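Local coordinates for protein putative transcriptional regulator (TetR/AcrR family) (Acinetobacter sp., PDB 3KNW) that probably binds DNA through an N-terminal helix-turn-helix domain and regulates transcription as a TetR/AcrR-type regulator, at residues K30-V35 and E56-F61. Numbering follows the deposited sequence.
Sequences KGFVGV and ESKEAF
Lys58 lays the end of its aliphatic chain over one face of the Phe32 ring, where the TetR-type helix-turn-helix domain joins its loop 30-35, ahead of helix 37-44, to the start of helix 58-81. The overlap is a CH-pi contact: CE of Lys58 stands 3.8 Å from the ring centroid of Phe32, 16° off the normal. Lys58 NZ, over the same face at 4.3 Å from the Phe32 ring centroid, adds a cation-pi component. CG of Lys58 lies anti to its backbone N (chi1 -169°) and the chain runs extended from there, which carries NZ across to the type I turn Phe32-Val35. There Lys58 NZ donates to Phe32 O at 2.7 Å, and weakly to Val35 O at 2.9 Å. Phe32 O thus takes two donors: Val35 N closes the turn from one face of the carbonyl plane, while Lys58 NZ comes from the opposite face, 38° out of plane. Both carbonyls probably help offset the ammonium charge. At the start of the turn, the Glu120 carboxylate accepts from the backbone N of Phe32 and of Val33, and Met128 of helix 126-153 also packs on Phe32. The helix bearing Lys58 is N-capped by Ser57, whose OG accepts from Ala60 N at 2.9 Å in a nearly straight N-H...O bond.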
loop_
_atom_site.group_PDB
_atom_site.type_symbol
_atom_site.label_atom_id
_atom_site.label_comp_id
_atom_site.label_asym_id
_atom_site.label_seq_id
_atom_site.Cartn_x
_atom_site.Cartn_y
_atom_site.Cartn_z
ATOM N N LYS A 30 -0.468 15.370 2.211
ATOM C CA LYS A 30 -1.804 15.470 2.803
ATOM C C LYS A 30 -2.957 14.849 2.020
ATOM O O LYS A 30 -4.102 14.860 2.473
ATOM C CB LYS A 30 -2.117 16.942 3.095
ATOM C CG LYS A 30 -1.162 17.570 4.136
ATOM C CD LYS A 30 -1.519 19.043 4.479
ATOM C CE LYS A 30 -0.400 19.736 5.297
ATOM N NZ LYS A 30 0.073 18.898 6.460
ATOM N N GLY A 31 -2.687 14.294 0.856
ATOM C CA GLY A 31 -3.762 13.757 0.052
ATOM C C GLY A 31 -4.491 14.837 -0.722
ATOM O O GLY A 31 -4.052 16.028 -0.784
ATOM N N PHE A 32 -5.601 14.430 -1.335
ATOM C CA PHE A 32 -6.290 15.294 -2.247
ATOM C C PHE A 32 -7.582 15.793 -1.680
ATOM O O PHE A 32 -7.796 17.018 -1.606
ATOM C CB PHE A 32 -6.528 14.601 -3.574
ATOM C CG PHE A 32 -7.149 15.488 -4.587
ATOM C CD1 PHE A 32 -6.402 16.472 -5.192
ATOM C CD2 PHE A 32 -8.493 15.381 -4.897
ATOM C CE1 PHE A 32 -6.984 17.326 -6.103
ATOM C CE2 PHE A 32 -9.078 16.212 -5.824
ATOM C CZ PHE A 32 -8.327 17.182 -6.419
ATOM N N VAL A 33 -8.455 14.870 -1.286
ATOM C CA VAL A 33 -9.772 15.263 -0.780
ATOM C C VAL A 33 -9.650 16.109 0.495
ATOM O O VAL A 33 -10.485 16.974 0.757
ATOM C CB VAL A 33 -10.684 14.047 -0.529
ATOM C CG1 VAL A 33 -10.890 13.262 -1.829
ATOM C CG2 VAL A 33 -10.093 13.154 0.522
ATOM N N GLY A 34 -8.606 15.865 1.282
ATOM C CA GLY A 34 -8.383 16.624 2.505
ATOM C C GLY A 34 -8.132 18.115 2.311
ATOM O O GLY A 34 -8.384 18.909 3.236
ATOM N N VAL A 35 -7.642 18.523 1.134
ATOM C CA VAL A 35 -7.196 19.923 0.956
ATOM C C VAL A 35 -8.181 20.821 0.231
ATOM O O VAL A 35 -8.941 20.364 -0.628
ATOM C CB VAL A 35 -5.876 20.031 0.186
ATOM C CG1 VAL A 35 -4.845 19.136 0.791
ATOM C CG2 VAL A 35 -6.073 19.751 -1.303
ATOM N N GLU A 56 -10.130 25.197 -14.101
ATOM C CA GLU A 56 -11.481 25.650 -13.752
ATOM C C GLU A 56 -12.002 25.207 -12.364
ATOM O O GLU A 56 -12.935 25.791 -11.836
ATOM C CB GLU A 56 -12.465 25.299 -14.883
ATOM C CG GLU A 56 -12.691 23.803 -15.146
ATOM C CD GLU A 56 -13.739 23.575 -16.247
ATOM O OE1 GLU A 56 -13.575 24.178 -17.341
ATOM O OE2 GLU A 56 -14.726 22.818 -16.017
ATOM N N SER A 57 -11.403 24.197 -11.753
ATOM C CA SER A 57 -11.888 23.705 -10.441
ATOM C C SER A 57 -10.836 22.860 -9.770
ATOM O O SER A 57 -9.912 22.422 -10.434
ATOM C CB SER A 57 -13.117 22.840 -10.624
ATOM O OG SER A 57 -12.753 21.705 -11.370
ATOM N N LYS A 58 -10.979 22.646 -8.470
ATOM C CA LYS A 58 -10.100 21.767 -7.753
ATOM C C LYS A 58 -10.018 20.409 -8.487
ATOM O O LYS A 58 -8.964 19.830 -8.590
ATOM C CB LYS A 58 -10.580 21.554 -6.293
ATOM C CG LYS A 58 -9.539 20.820 -5.359
ATOM C CD LYS A 58 -10.170 20.257 -4.077
ATOM C CE LYS A 58 -9.295 19.142 -3.461
ATOM N NZ LYS A 58 -10.020 18.314 -2.445
ATOM N N GLU A 59 -11.132 19.973 -9.050
ATOM C CA GLU A 59 -11.210 18.700 -9.727
ATOM C C GLU A 59 -10.467 18.696 -11.071
ATOM O O GLU A 59 -9.686 17.760 -11.314
ATOM C CB GLU A 59 -12.670 18.248 -9.848
ATOM C CG GLU A 59 -12.883 16.850 -10.396
ATOM C CD GLU A 59 -12.359 15.698 -9.489
ATOM O OE1 GLU A 59 -12.614 15.706 -8.234
ATOM O OE2 GLU A 59 -11.717 14.791 -10.072
ATOM N N ALA A 60 -10.658 19.707 -11.920
ATOM C CA ALA A 60 -9.854 19.818 -13.162
ATOM C C ALA A 60 -8.352 19.725 -12.870
ATOM O O ALA A 60 -7.588 19.065 -13.575
ATOM C CB ALA A 60 -10.160 21.123 -13.918
ATOM N N PHE A 61 -7.958 20.390 -11.804
ATOM C CA PHE A 61 -6.585 20.532 -11.422
ATOM C C PHE A 61 -6.029 19.187 -10.958
ATOM O O PHE A 61 -4.908 18.813 -11.303
ATOM C CB PHE A 61 -6.532 21.560 -10.311
ATOM C CG PHE A 61 -5.242 21.597 -9.572
ATOM C CD1 PHE A 61 -4.100 22.076 -10.181
ATOM C CD2 PHE A 61 -5.176 21.207 -8.254
ATOM C CE1 PHE A 61 -2.924 22.164 -9.493
ATOM C CE2 PHE A 61 -3.991 21.268 -7.571
ATOM C CZ PHE A 61 -2.878 21.745 -8.183
#